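Local coordinates for protein bifunctional endo-1,4-beta-xylanase A (Neocallimastix patriciarum, PDB 2VG9) that hydrolyses internal beta-1,4-xylosidic bonds of xylan, as an endo-acting family 11 xylanase with a beta jelly-roll fold, at residues 9-14 and 20-25; 30-33 and 39-42; 84-89 and 118-123; 110-115 and 179-184; 127-132 and 136-141. One frame throughout, in Å; residues are numbered along the deposited sequence.

Contact 1 (9-14 and 20-25); sequences QNQHKG and SYEIWT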
# COMPACT_ATOMS: atom_id res chain seq x y z
N GLN A 9 20.31 8.61 5.99
CA GLN A 9 18.91 9.06 5.92
C GLN A 9 18.01 7.84 5.93
O GLN A 9 18.24 6.91 5.16
CB GLN A 9 18.63 9.83 4.62
CG GLN A 9 19.61 10.95 4.28
CD GLN A 9 19.61 12.05 5.31
OE1 GLN A 9 20.69 12.51 5.72
NE2 GLN A 9 18.42 12.47 5.74
N ASN A 10 17.00 7.86 6.79
CA ASN A 10 16.04 6.76 6.85
C ASN A 10 14.80 6.91 5.96
O ASN A 10 13.99 5.99 5.87
CB ASN A 10 15.62 6.49 8.30
CG ASN A 10 16.71 5.75 9.09
OD1 ASN A 10 17.58 5.06 8.52
ND2 ASN A 10 16.66 5.89 10.41
N GLN A 11 14.66 8.07 5.30
CA GLN A 11 13.49 8.33 4.46
C GLN A 11 13.82 9.30 3.34
O GLN A 11 14.68 10.17 3.51
CB GLN A 11 12.35 8.90 5.30
CG GLN A 11 11.04 9.14 4.54
CD GLN A 11 10.06 9.90 5.38
OE1 GLN A 11 10.45 10.75 6.21
NE2 GLN A 11 8.76 9.60 5.21
N HIS A 12 13.13 9.13 2.21
CA HIS A 12 13.07 10.12 1.13
C HIS A 12 11.66 10.07 0.57
O HIS A 12 11.12 8.98 0.27
CB HIS A 12 14.04 9.78 -0.01
CG HIS A 12 15.49 9.78 0.38
ND1 HIS A 12 16.18 10.93 0.69
CD2 HIS A 12 16.38 8.76 0.48
CE1 HIS A 12 17.43 10.62 0.99
NE2 HIS A 12 17.59 9.32 0.85
N LYS A 13 11.03 11.23 0.43
CA LYS A 13 9.75 11.30 -0.22
C LYS A 13 9.73 12.50 -1.17
O LYS A 13 10.36 13.52 -0.91
CB LYS A 13 8.58 11.35 0.79
CG LYS A 13 8.45 12.65 1.52
CD LYS A 13 7.21 12.70 2.44
CE LYS A 13 7.60 12.54 3.93
NZ LYS A 13 8.60 13.56 4.44
N GLY A 14 9.02 12.35 -2.28
CA GLY A 14 8.94 13.40 -3.26
C GLY A 14 7.92 13.07 -4.29
O GLY A 14 7.05 12.21 -4.08
N SER A 20 3.70 10.41 -6.72
CA SER A 20 4.54 10.46 -5.53
C SER A 20 5.58 9.36 -5.57
O SER A 20 5.45 8.38 -6.33
CB SER A 20 3.70 10.31 -4.24
OG SER A 20 3.12 9.01 -4.14
N TYR A 21 6.60 9.50 -4.73
CA TYR A 21 7.46 8.39 -4.35
C TYR A 21 7.80 8.54 -2.86
O TYR A 21 7.87 9.65 -2.34
CB TYR A 21 8.71 8.28 -5.24
CG TYR A 21 9.72 9.41 -5.06
CD1 TYR A 21 10.67 9.38 -4.03
CD2 TYR A 21 9.74 10.50 -5.94
CE1 TYR A 21 11.60 10.45 -3.85
CE2 TYR A 21 10.66 11.58 -5.77
CZ TYR A 21 11.57 11.54 -4.73
OH TYR A 21 12.47 12.57 -4.58
N GLU A 22 7.99 7.41 -2.19
CA GLU A 22 8.37 7.39 -0.78
C GLU A 22 9.12 6.08 -0.50
O GLU A 22 8.64 5.00 -0.86
CB GLU A 22 7.12 7.50 0.11
CG GLU A 22 7.40 7.20 1.59
CD GLU A 22 6.26 7.63 2.52
OE1 GLU A 22 5.08 7.35 2.19
OE2 GLU A 22 6.57 8.23 3.59
N ILE A 23 10.30 6.21 0.11
CA ILE A 23 11.05 5.05 0.64
C ILE A 23 11.40 5.37 2.09
O ILE A 23 11.73 6.52 2.41
CB ILE A 23 12.32 4.74 -0.22
CG1 ILE A 23 13.04 3.50 0.34
CG2 ILE A 23 13.22 6.05 -0.42
CD1 ILE A 23 14.14 2.96 -0.47
N TRP A 24 11.30 4.37 2.97
CA TRP A 24 11.57 4.56 4.40
C TRP A 24 12.07 3.26 5.00
O TRP A 24 11.73 2.16 4.51
CB TRP A 24 10.31 5.08 5.11
CG TRP A 24 10.34 5.01 6.61
CD1 TRP A 24 10.67 6.01 7.49
CD2 TRP A 24 10.02 3.86 7.42
NE1 TRP A 24 10.59 5.55 8.78
CE2 TRP A 24 10.19 4.24 8.76
CE3 TRP A 24 9.63 2.56 7.12
CZ2 TRP A 24 9.96 3.35 9.81
CZ3 TRP A 24 9.41 1.68 8.15
CH2 TRP A 24 9.58 2.08 9.48
N THR A 25 12.90 3.37 6.03
CA THR A 25 13.30 2.19 6.81
C THR A 25 13.45 2.53 8.29
O THR A 25 13.67 3.67 8.66
CB THR A 25 14.58 1.49 6.26
OG1 THR A 25 14.72 0.20 6.89
CG2 THR A 25 15.83 2.36 6.51

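Contact 2 (30-33 and 39-42); sequences GSMT and TFKA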
# COMPACT_ATOMS: atom_id res chain seq x y z
N GLY A 30 18.08 -0.01 2.02
CA GLY A 30 17.39 -0.26 0.77
C GLY A 30 17.47 0.96 -0.13
O GLY A 30 18.06 1.98 0.23
N SER A 31 16.87 0.84 -1.31
CA SER A 31 16.88 1.90 -2.26
C SER A 31 15.70 1.78 -3.19
O SER A 31 15.09 0.72 -3.30
CB SER A 31 18.20 1.92 -3.02
OG SER A 31 18.34 0.77 -3.84
N MET A 32 15.35 2.91 -3.81
CA MET A 32 14.36 2.96 -4.86
C MET A 32 15.00 3.66 -6.02
O MET A 32 15.66 4.68 -5.85
CB MET A 32 13.11 3.75 -4.42
CG MET A 32 12.09 3.95 -5.57
SD MET A 32 10.65 5.00 -5.14
CE MET A 32 10.98 5.15 -3.43
N THR A 33 14.78 3.12 -7.21
CA THR A 33 15.23 3.75 -8.46
C THR A 33 13.97 4.09 -9.22
O THR A 33 13.21 3.20 -9.55
CB THR A 33 16.18 2.79 -9.26
OG1 THR A 33 17.34 2.50 -8.45
CG2 THR A 33 16.66 3.38 -10.56
N THR A 39 6.50 4.35 -12.36
CA THR A 39 7.29 3.11 -12.27
C THR A 39 8.49 3.29 -11.31
O THR A 39 8.93 4.42 -11.06
CB THR A 39 7.76 2.58 -13.68
OG1 THR A 39 8.68 3.51 -14.26
CG2 THR A 39 6.60 2.37 -14.65
N PHE A 40 9.00 2.19 -10.77
CA PHE A 40 10.13 2.19 -9.88
C PHE A 40 10.58 0.75 -9.64
O PHE A 40 9.82 -0.20 -9.86
CB PHE A 40 9.80 2.84 -8.52
CG PHE A 40 8.80 2.06 -7.68
CD1 PHE A 40 9.23 1.30 -6.57
CD2 PHE A 40 7.45 2.06 -8.00
CE1 PHE A 40 8.30 0.60 -5.75
CE2 PHE A 40 6.51 1.38 -7.19
CZ PHE A 40 6.94 0.64 -6.07
N LYS A 41 11.81 0.62 -9.16
CA LYS A 41 12.38 -0.63 -8.73
C LYS A 41 12.89 -0.36 -7.32
O LYS A 41 13.33 0.76 -7.00
CB LYS A 41 13.54 -0.97 -9.66
CG LYS A 41 14.24 -2.31 -9.40
CD LYS A 41 15.51 -2.43 -10.30
CE LYS A 41 16.05 -3.87 -10.29
NZ LYS A 41 17.13 -4.10 -11.35
N ALA A 42 12.79 -1.35 -6.45
CA ALA A 42 13.22 -1.18 -5.05
C ALA A 42 13.87 -2.47 -4.59
O ALA A 42 13.58 -3.56 -5.10
CB ALA A 42 12.07 -0.85 -4.18

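Contact 3 (84-89 and 118-123); sequences TASASG and WVDWVP. With CD (cadmium ion), chain B.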
# COMPACT_ATOMS: atom_id res chain seq x y z
N THR A 84 14.08 -12.54 -0.60
CA THR A 84 15.30 -13.35 -0.70
C THR A 84 15.91 -13.79 0.65
O THR A 84 16.76 -14.72 0.71
CB THR A 84 16.36 -12.65 -1.54
OG1 THR A 84 16.68 -11.41 -0.92
CG2 THR A 84 15.86 -12.40 -2.93
N ALA A 85 15.47 -13.13 1.72
CA ALA A 85 15.83 -13.52 3.08
C ALA A 85 14.65 -13.27 4.01
O ALA A 85 13.86 -12.37 3.79
CB ALA A 85 17.09 -12.76 3.59
N SER A 86 14.55 -14.06 5.06
CA SER A 86 13.47 -13.87 6.03
C SER A 86 13.95 -14.25 7.42
O SER A 86 14.20 -15.42 7.69
CB SER A 86 12.22 -14.65 5.62
OG SER A 86 11.16 -14.40 6.53
N ALA A 87 14.16 -13.27 8.28
CA ALA A 87 14.51 -13.59 9.68
C ALA A 87 13.22 -13.64 10.47
O ALA A 87 12.91 -12.70 11.21
CB ALA A 87 15.45 -12.53 10.26
N SER A 88 12.48 -14.73 10.32
CA SER A 88 11.08 -14.75 10.76
C SER A 88 10.33 -13.53 10.23
O SER A 88 9.62 -12.82 10.97
CB SER A 88 10.97 -14.82 12.29
OG SER A 88 11.39 -16.09 12.73
N GLY A 89 10.50 -13.26 8.95
CA GLY A 89 9.98 -12.02 8.39
C GLY A 89 8.93 -12.23 7.31
O GLY A 89 8.39 -13.32 7.15
N TRP A 118 2.26 -11.57 -1.31
CA TRP A 118 2.91 -11.48 -0.02
C TRP A 118 3.79 -12.72 0.16
O TRP A 118 3.58 -13.75 -0.50
CB TRP A 118 1.92 -11.41 1.16
CG TRP A 118 0.89 -12.53 1.16
CD1 TRP A 118 -0.34 -12.52 0.55
CD2 TRP A 118 1.03 -13.84 1.76
NE1 TRP A 118 -0.99 -13.72 0.75
CE2 TRP A 118 -0.17 -14.54 1.50
CE3 TRP A 118 2.04 -14.46 2.52
CZ2 TRP A 118 -0.37 -15.88 1.95
CZ3 TRP A 118 1.84 -15.81 2.97
CH2 TRP A 118 0.64 -16.49 2.66
N VAL A 119 4.74 -12.63 1.08
CA VAL A 119 5.60 -13.77 1.36
C VAL A 119 5.64 -14.02 2.86
O VAL A 119 5.79 -13.07 3.65
CB VAL A 119 7.01 -13.60 0.77
CG1 VAL A 119 7.91 -14.83 1.13
CG2 VAL A 119 6.92 -13.40 -0.78
N ASP A 120 5.43 -15.30 3.22
CA ASP A 120 5.55 -15.87 4.60
C ASP A 120 4.42 -15.51 5.55
O ASP A 120 4.02 -16.32 6.39
CB ASP A 120 6.89 -15.50 5.27
CG ASP A 120 8.07 -16.19 4.63
OD1 ASP A 120 7.93 -17.27 4.04
OD2 ASP A 120 9.17 -15.63 4.71
N TRP A 121 3.90 -14.30 5.44
CA TRP A 121 2.86 -13.84 6.37
C TRP A 121 2.11 -12.67 5.78
O TRP A 121 2.69 -11.79 5.13
CB TRP A 121 3.48 -13.41 7.71
CG TRP A 121 2.48 -12.98 8.77
CD1 TRP A 121 1.85 -13.80 9.68
CD2 TRP A 121 2.04 -11.65 9.04
NE1 TRP A 121 1.04 -13.04 10.50
CE2 TRP A 121 1.13 -11.73 10.12
CE3 TRP A 121 2.31 -10.39 8.48
CZ2 TRP A 121 0.50 -10.60 10.65
CZ3 TRP A 121 1.68 -9.27 9.00
CH2 TRP A 121 0.78 -9.39 10.06
N VAL A 122 0.81 -12.65 6.05
CA VAL A 122 -0.06 -11.54 5.63
C VAL A 122 -1.04 -11.37 6.80
O VAL A 122 -1.30 -12.35 7.51
CB VAL A 122 -0.78 -11.89 4.29
CG1 VAL A 122 -1.78 -13.06 4.47
CG2 VAL A 122 -1.49 -10.69 3.65
N PRO A 123 -1.50 -10.11 7.06
CA PRO A 123 -2.58 -9.87 8.00
C PRO A 123 -3.85 -10.68 7.69
O PRO A 123 -4.13 -10.99 6.53
CB PRO A 123 -2.88 -8.36 7.83
CG PRO A 123 -1.62 -7.79 7.36
CD PRO A 123 -0.95 -8.84 6.52
CD CD B . 10.10 -17.51 3.38
O HOH W 1 11.64 -16.00 2.23

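Contact 4 (110-115 and 179-184); sequences VEYYII and KEWAKQ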
# COMPACT_ATOMS: atom_id res chain seq x y z
N VAL A 110 -8.49 5.91 8.10
CA VAL A 110 -8.29 4.53 7.57
C VAL A 110 -6.99 4.47 6.78
O VAL A 110 -6.74 5.35 5.96
CB VAL A 110 -9.47 4.09 6.66
CG1 VAL A 110 -9.16 2.80 5.89
CG2 VAL A 110 -10.75 3.96 7.48
N GLU A 111 -6.17 3.44 7.05
CA GLU A 111 -5.06 3.03 6.18
C GLU A 111 -5.55 1.74 5.51
O GLU A 111 -6.01 0.82 6.19
CB GLU A 111 -3.82 2.77 7.02
CG GLU A 111 -2.55 2.37 6.28
CD GLU A 111 -1.38 2.20 7.25
OE1 GLU A 111 -0.26 2.65 6.93
OE2 GLU A 111 -1.60 1.62 8.35
N TYR A 112 -5.50 1.68 4.19
CA TYR A 112 -6.09 0.55 3.46
C TYR A 112 -5.02 -0.17 2.61
O TYR A 112 -4.00 0.43 2.20
CB TYR A 112 -7.29 1.01 2.61
CG TYR A 112 -6.92 1.84 1.38
CD1 TYR A 112 -6.42 1.20 0.22
CD2 TYR A 112 -7.05 3.24 1.37
CE1 TYR A 112 -6.06 1.92 -0.92
CE2 TYR A 112 -6.72 4.01 0.18
CZ TYR A 112 -6.21 3.31 -0.95
OH TYR A 112 -5.86 3.95 -2.12
N TYR A 113 -5.23 -1.47 2.40
CA TYR A 113 -4.32 -2.36 1.69
C TYR A 113 -5.13 -3.24 0.76
O TYR A 113 -6.11 -3.89 1.17
CB TYR A 113 -3.59 -3.28 2.66
CG TYR A 113 -2.76 -2.59 3.68
CD1 TYR A 113 -1.38 -2.45 3.53
CD2 TYR A 113 -3.35 -2.11 4.85
CE1 TYR A 113 -0.62 -1.80 4.50
CE2 TYR A 113 -2.62 -1.47 5.80
CZ TYR A 113 -1.26 -1.32 5.64
OH TYR A 113 -0.58 -0.67 6.64
N ILE A 114 -4.74 -3.27 -0.51
CA ILE A 114 -5.29 -4.28 -1.39
C ILE A 114 -4.11 -5.15 -1.76
O ILE A 114 -3.27 -4.77 -2.60
CB ILE A 114 -5.97 -3.67 -2.65
CG1 ILE A 114 -7.14 -2.75 -2.24
CG2 ILE A 114 -6.48 -4.77 -3.58
CD1 ILE A 114 -7.56 -1.82 -3.35
N ILE A 115 -4.01 -6.31 -1.10
CA ILE A 115 -2.77 -7.08 -1.15
C ILE A 115 -2.83 -8.11 -2.25
O ILE A 115 -3.63 -9.05 -2.19
CB ILE A 115 -2.42 -7.74 0.21
CG1 ILE A 115 -2.47 -6.69 1.33
CG2 ILE A 115 -1.07 -8.47 0.13
CD1 ILE A 115 -2.13 -7.23 2.74
N LYS A 179 -16.08 0.15 -2.70
CA LYS A 179 -17.54 -0.13 -2.68
C LYS A 179 -17.87 -1.33 -1.79
O LYS A 179 -18.79 -1.27 -0.97
CB LYS A 179 -18.08 -0.43 -4.08
CG LYS A 179 -18.41 0.79 -4.93
CD LYS A 179 -18.91 0.35 -6.33
CE LYS A 179 -18.41 1.30 -7.43
NZ LYS A 179 -19.36 1.40 -8.61
N GLU A 180 -17.09 -2.40 -1.95
CA GLU A 180 -17.19 -3.58 -1.08
C GLU A 180 -17.00 -3.27 0.38
O GLU A 180 -17.74 -3.82 1.21
CB GLU A 180 -16.25 -4.72 -1.52
CG GLU A 180 -16.69 -5.40 -2.84
CD GLU A 180 -17.96 -6.27 -2.72
OE1 GLU A 180 -18.50 -6.46 -1.62
OE2 GLU A 180 -18.43 -6.78 -3.75
N TRP A 181 -16.01 -2.43 0.73
CA TRP A 181 -15.83 -2.04 2.13
C TRP A 181 -17.01 -1.20 2.65
O TRP A 181 -17.50 -1.39 3.79
CB TRP A 181 -14.50 -1.32 2.33
CG TRP A 181 -13.26 -2.11 1.90
CD1 TRP A 181 -13.11 -3.48 1.81
CD2 TRP A 181 -12.00 -1.54 1.49
NE1 TRP A 181 -11.83 -3.78 1.37
CE2 TRP A 181 -11.14 -2.61 1.17
CE3 TRP A 181 -11.53 -0.23 1.36
CZ2 TRP A 181 -9.83 -2.40 0.73
CZ3 TRP A 181 -10.24 -0.03 0.93
CH2 TRP A 181 -9.41 -1.11 0.59
N ALA A 182 -17.46 -0.27 1.81
CA ALA A 182 -18.63 0.54 2.08
C ALA A 182 -19.87 -0.33 2.35
O ALA A 182 -20.62 -0.06 3.28
CB ALA A 182 -18.87 1.51 0.93
N LYS A 183 -20.03 -1.40 1.57
CA LYS A 183 -21.15 -2.34 1.70
C LYS A 183 -21.20 -3.03 3.06
O LYS A 183 -22.24 -3.55 3.42
CB LYS A 183 -21.08 -3.43 0.65
CG LYS A 183 -21.96 -3.27 -0.54
CD LYS A 183 -21.60 -4.33 -1.57
CE LYS A 183 -22.65 -4.44 -2.65
NZ LYS A 183 -22.64 -3.27 -3.57
N GLN A 184 -20.06 -3.08 3.75
CA GLN A 184 -19.96 -3.71 5.07
C GLN A 184 -20.43 -2.80 6.17
O GLN A 184 -20.59 -3.22 7.33
CB GLN A 184 -18.52 -4.15 5.39
CG GLN A 184 -17.84 -5.04 4.30
CD GLN A 184 -18.75 -6.17 3.80
OE1 GLN A 184 -19.08 -6.26 2.59
NE2 GLN A 184 -19.15 -7.04 4.71

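Contact 5 (127-132 and 136-141); sequences GKMVTI and QYKIFQ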
# COMPACT_ATOMS: atom_id res chain seq x y z
N GLY A 127 -13.38 -12.50 8.32
CA GLY A 127 -13.67 -11.63 7.21
C GLY A 127 -14.65 -12.27 6.28
O GLY A 127 -15.27 -13.26 6.64
N LYS A 128 -14.77 -11.72 5.08
CA LYS A 128 -15.74 -12.20 4.12
C LYS A 128 -15.04 -12.31 2.77
O LYS A 128 -14.19 -11.47 2.45
CB LYS A 128 -16.90 -11.21 4.06
CG LYS A 128 -17.81 -11.35 2.89
CD LYS A 128 -18.98 -10.36 2.92
CE LYS A 128 -19.82 -10.49 4.19
NZ LYS A 128 -21.07 -9.65 4.10
N MET A 129 -15.39 -13.31 1.98
CA MET A 129 -14.87 -13.40 0.61
C MET A 129 -15.74 -12.63 -0.33
O MET A 129 -16.96 -12.71 -0.25
CB MET A 129 -14.82 -14.85 0.17
CG MET A 129 -13.93 -15.67 1.03
SD MET A 129 -12.22 -15.24 0.72
CE MET A 129 -11.41 -16.50 1.72
N VAL A 130 -15.13 -11.88 -1.24
CA VAL A 130 -15.86 -11.13 -2.24
C VAL A 130 -15.24 -11.40 -3.63
O VAL A 130 -14.14 -11.91 -3.74
CB VAL A 130 -15.88 -9.61 -1.92
CG1 VAL A 130 -16.61 -9.32 -0.57
CG2 VAL A 130 -14.45 -9.02 -1.92
N THR A 131 -15.99 -11.10 -4.69
CA THR A 131 -15.45 -11.27 -6.04
C THR A 131 -15.24 -9.89 -6.64
O THR A 131 -16.20 -9.14 -6.78
CB THR A 131 -16.43 -12.12 -6.95
OG1 THR A 131 -16.65 -13.40 -6.35
CG2 THR A 131 -15.84 -12.33 -8.35
N ILE A 132 -13.99 -9.56 -7.00
CA ILE A 132 -13.65 -8.27 -7.61
C ILE A 132 -12.70 -8.57 -8.78
O ILE A 132 -11.79 -9.37 -8.64
CB ILE A 132 -13.01 -7.24 -6.59
CG1 ILE A 132 -14.02 -6.87 -5.48
CG2 ILE A 132 -12.54 -5.99 -7.31
CD1 ILE A 132 -13.42 -6.28 -4.17
N GLN A 136 -11.17 -13.75 -6.27
CA GLN A 136 -11.53 -13.83 -4.87
C GLN A 136 -10.59 -13.03 -3.97
O GLN A 136 -9.35 -13.15 -4.08
CB GLN A 136 -11.58 -15.30 -4.40
CG GLN A 136 -12.64 -16.15 -5.12
CD GLN A 136 -14.06 -15.49 -5.12
OE1 GLN A 136 -14.55 -15.00 -6.16
NE2 GLN A 136 -14.70 -15.44 -3.95
N TYR A 137 -11.19 -12.18 -3.13
CA TYR A 137 -10.46 -11.40 -2.14
C TYR A 137 -11.22 -11.60 -0.84
O TYR A 137 -12.45 -11.69 -0.83
CB TYR A 137 -10.47 -9.89 -2.46
CG TYR A 137 -9.56 -9.47 -3.59
CD1 TYR A 137 -8.31 -8.90 -3.33
CD2 TYR A 137 -9.94 -9.65 -4.93
CE1 TYR A 137 -7.49 -8.48 -4.39
CE2 TYR A 137 -9.09 -9.27 -5.99
CZ TYR A 137 -7.89 -8.69 -5.72
OH TYR A 137 -7.04 -8.30 -6.76
N LYS A 138 -10.48 -11.66 0.26
CA LYS A 138 -11.03 -11.66 1.59
C LYS A 138 -10.94 -10.26 2.13
O LYS A 138 -9.84 -9.65 2.14
CB LYS A 138 -10.19 -12.58 2.46
CG LYS A 138 -10.68 -12.66 3.90
CD LYS A 138 -9.87 -13.63 4.72
CE LYS A 138 -10.47 -13.70 6.13
NZ LYS A 138 -9.89 -14.83 6.88
N ILE A 139 -12.07 -9.73 2.60
CA ILE A 139 -12.09 -8.42 3.19
C ILE A 139 -12.29 -8.47 4.71
O ILE A 139 -13.07 -9.31 5.25
CB ILE A 139 -13.09 -7.50 2.48
CG1 ILE A 139 -14.55 -7.96 2.70
CG2 ILE A 139 -12.75 -7.38 0.96
CD1 ILE A 139 -15.66 -6.98 2.23
N PHE A 140 -11.59 -7.58 5.41
CA PHE A 140 -11.72 -7.47 6.84
C PHE A 140 -11.14 -6.14 7.26
O PHE A 140 -10.38 -5.51 6.50
CB PHE A 140 -11.01 -8.64 7.59
CG PHE A 140 -9.56 -8.85 7.20
CD1 PHE A 140 -8.54 -8.21 7.90
CD2 PHE A 140 -9.22 -9.66 6.12
CE1 PHE A 140 -7.19 -8.38 7.55
CE2 PHE A 140 -7.85 -9.83 5.74
CZ PHE A 140 -6.84 -9.19 6.45
N GLN A 141 -11.52 -5.71 8.46
CA GLN A 141 -10.94 -4.51 9.04
C GLN A 141 -10.39 -4.82 10.42
O GLN A 141 -10.75 -5.84 11.01
CB GLN A 141 -11.94 -3.33 9.06
CG GLN A 141 -13.31 -3.62 9.70
CD GLN A 141 -13.30 -3.39 11.19
OE1 GLN A 141 -12.64 -2.49 11.67
NE2 GLN A 141 -14.04 -4.23 11.93
O HOH W 2 -12.98 -15.53 8.19

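Contact 1 (9-14 and 20-25)
G14 lies flat against the ring of Y21: its CA sits 3.8 Å from the ring centroid, a CH-pi contact over the face, and its backbone N also rides above the ring. Y21 CG stands between its own backbone N and carbonyl carbon (chi1 68°), which brings the ring up beneath the glycine. A CB on G14 would run into Y21 OH. The backbones hold this in place, with Y21 N giving to G14 O at 2.8 Å and G14 N returning a bond to Y21 O. H12 and I23 form the next hydrogen-bonded pair, and I23 CG2 touches H12 CB at 3.8 Å, near the plane of the imidazole. On the other sheet face Q11 reaches along an extended chain to E22, where NE2 meets the anti lone pair of OE2 at 3.0 Å. Amide and carboxylate are nearly coplanar, 16° apart, although the bond itself is bent (136°). E22 OE1 is held by a salt bridge to R56, which fixes the carboxylate from its second oxygen. This antiparallel hairpin forms one margin of its sheet: strand 19-26 pairs onward with strand 52-60, while Y21 stacks on F3 and I23 packs against M32 of the facing sheet.

Contact 2 (30-33 and 39-42)
K41 O takes the shortest polar bond here, from T33 N at 2.8 Å and nearly straight (168°), and M32 CA leans on the same oxygen with a CA-H...O contact of 3.2 Å. The return bond, K41 N to T33 O, completes the hydrogen-bonded pair of an antiparallel beta hairpin, strands 29-34 and 40-45, in one of the two sheets of the family 11 jelly roll. One step along, M32 and A42 form a non-hydrogen-bonded pair, and A42 CB lies 3.5 Å from S31 O. F40 CA in turn approaches T33 O, so this carbonyl too has a CA-H...O neighbour beside its N-H donor.

M32 and F40 meet on the face that looks into the sandwich. With CG anti to the backbone N (chi1 174°), M32 extends its chain past the K41 carbonyl toward F40, and CG comes within 3.9 Å of F40 CB. The sulfur continues beside the phenyl group as a Met-aromatic contact, oblique to the ring. Y21 and I23 of strand 19-26 also pack on M32, while F40 touches V209 and R57. On the reverse face S31 OG bonds to the carboxylate of E43. F40 is joined backbone to backbone with V209, which carries the sheet on to strand 203-216. The M32 sulfur SD lies 4.9 Å from the centroid of the F40 ring.

Contact 3 (84-89 and 118-123)
D120 reaches across to S86 and G89, its CB and both carboxylate oxygens making the contacts. The setting is a corner of the beta jelly roll: strand 73-86 gives way to a corner at A87 and S88, and G89 starts strand 89-100 in the other sheet. Opposite it, strand 117-119 gives way to a loop at D120.

D120 CB comes first, resting 3.2 Å from G89 O. CG is anti to the carbonyl carbon (chi1 -69°), which directs the carboxylate toward S86 and the bound cadmium ion. Both oxygens grip the metal: OD1 at 2.3 Å and OD2 slightly farther off, so the carboxylate chelates it in bidentate fashion. A water is also bound, its oxygen 2.5 Å from the cadmium ion. OD2 has a second neighbour, lying 3.0 Å from S86 OG, a possible hydrogen bond, since that hydroxyl has another acceptor within reach; Q83 NE2 adds a weak hydrogen bond to OD2. The metal charge would probably draw electron density from OD2 and make it a poorer acceptor.

S86 is fixed by its own turn. Its OG is anti to the backbone N (chi1 -176°) and accepts from the amide of G89 three residues on, an ST motif, so one hydroxyl both braces the corner and faces the aspartate. V119 lies beside the site, packing on Y81 and Q83, with its CG1 4.1 Å from the cadmium ion. The bond closing the turn, G89 N to S86 OG, measures 2.8 Å.

Contact 4 (110-115 and 179-184)
W181 touches Y112 and I114 through the far end of its indole, and apolar contact carries the whole interface. CZ3 presses on Y112 CB at 3.6 Å, with CH2 equally near that carbon. CH2 also lies 4.0 Å from I114 CG1, whose position anti to the carbonyl carbon (chi1 -61°) turns that branch toward the helix. Between the two side chains, CZ2 comes as near to the backbone, 4.0 Å from Y113 O.

The aromatic geometry is neither stack nor T. The Y112 ring and the six-membered ring of W181 have centroids 5.7 Å apart and planes at 51°, and Y112 CD1 lies in the indole plane at its edge. Y112 CG stands between its own N and carbonyl carbon (chi1 72°), and the side chain crosses the indole at about a right angle.

Here the single helix of the family 11 jelly roll, 174-182, lies against strand 110-115 on the convex side of the curved sheet, and W181 is the one residue of 179-184 to bridge the gap. An alanine at this site would remove the indole and is likely to open a gap over Y112 CB and I114 CG1, where the helix now meets the strand. F178 meets Y112 edge-to-face from the same helix, and W186 lies by the W181 ring.

Polar groups at the ends find partners elsewhere. Y112 OH bonds to E193 O, and W181 NE1 makes a weak bond to S161 OG. On the opposite face of the strand E111 is bonded to Y96 through OE1 and to Q158 through OE2.

Contact 5 (127-132 and 136-141)
T131 OG1 gives its proton to Q136 OE1 at 2.6 Å, on a lone pair in the carbonyl plane. Q136 bends at chi2 (-50°) to bring its amide back over the neighbouring strand. This short bond lies near the turn of an antiparallel beta hairpin, strands 128-132 and 135-145, at the end of its sheet. Four backbone bonds follow in two pairs. V130 N reaches Y137 O at 2.7 Å and Y137 N answers to V130 O; I139 N meets K128 O, also at 2.7 Å, and K128 N returns to I139 O. In each pair both N-H groups and both carbonyls are therefore satisfied across the hairpin.

The polar ends of Y137 and K138 are provided for elsewhere: Y137 OH by E116 and R163, and K138 NZ by a salt bridge to D124. On the outer face M129 SD lies 3.8 Å from K138 CB. On the inner face V130 and I139 cross at about a right angle, CG2 to CG2 at 3.7 Å, beneath E180 and W181 of helix 174-182. A glycine in place of V130 would take away the two methyls that I139 packs on, and would probably leave a gap between hairpin and helix. At the open end G127 N donates to a water 3.1 Å away, and K138 NZ touches the same water weakly at 3.4 Å.

From the N terminus, contact 1 closes a short hairpin, and contact 2 closes the next one in series. The two touch across the sandwich, where I23 and Y21 of one sheet pack on S31 and M32 of the other. Contact 3 spans a longer loop, joining the corner after strand 73-86 to the end of strand 117-119. Contact 4 opens within that loop and closes far beyond it, at the helix, so the two cross; V122 packs on I115 where they meet. Contact 5 is a local hairpin lying between the two segments of contact 4, and its V130 and I132 pack on E180. Contacts 4 and 5 stand on the opposite side of the chain's centre from contacts 1 and 2.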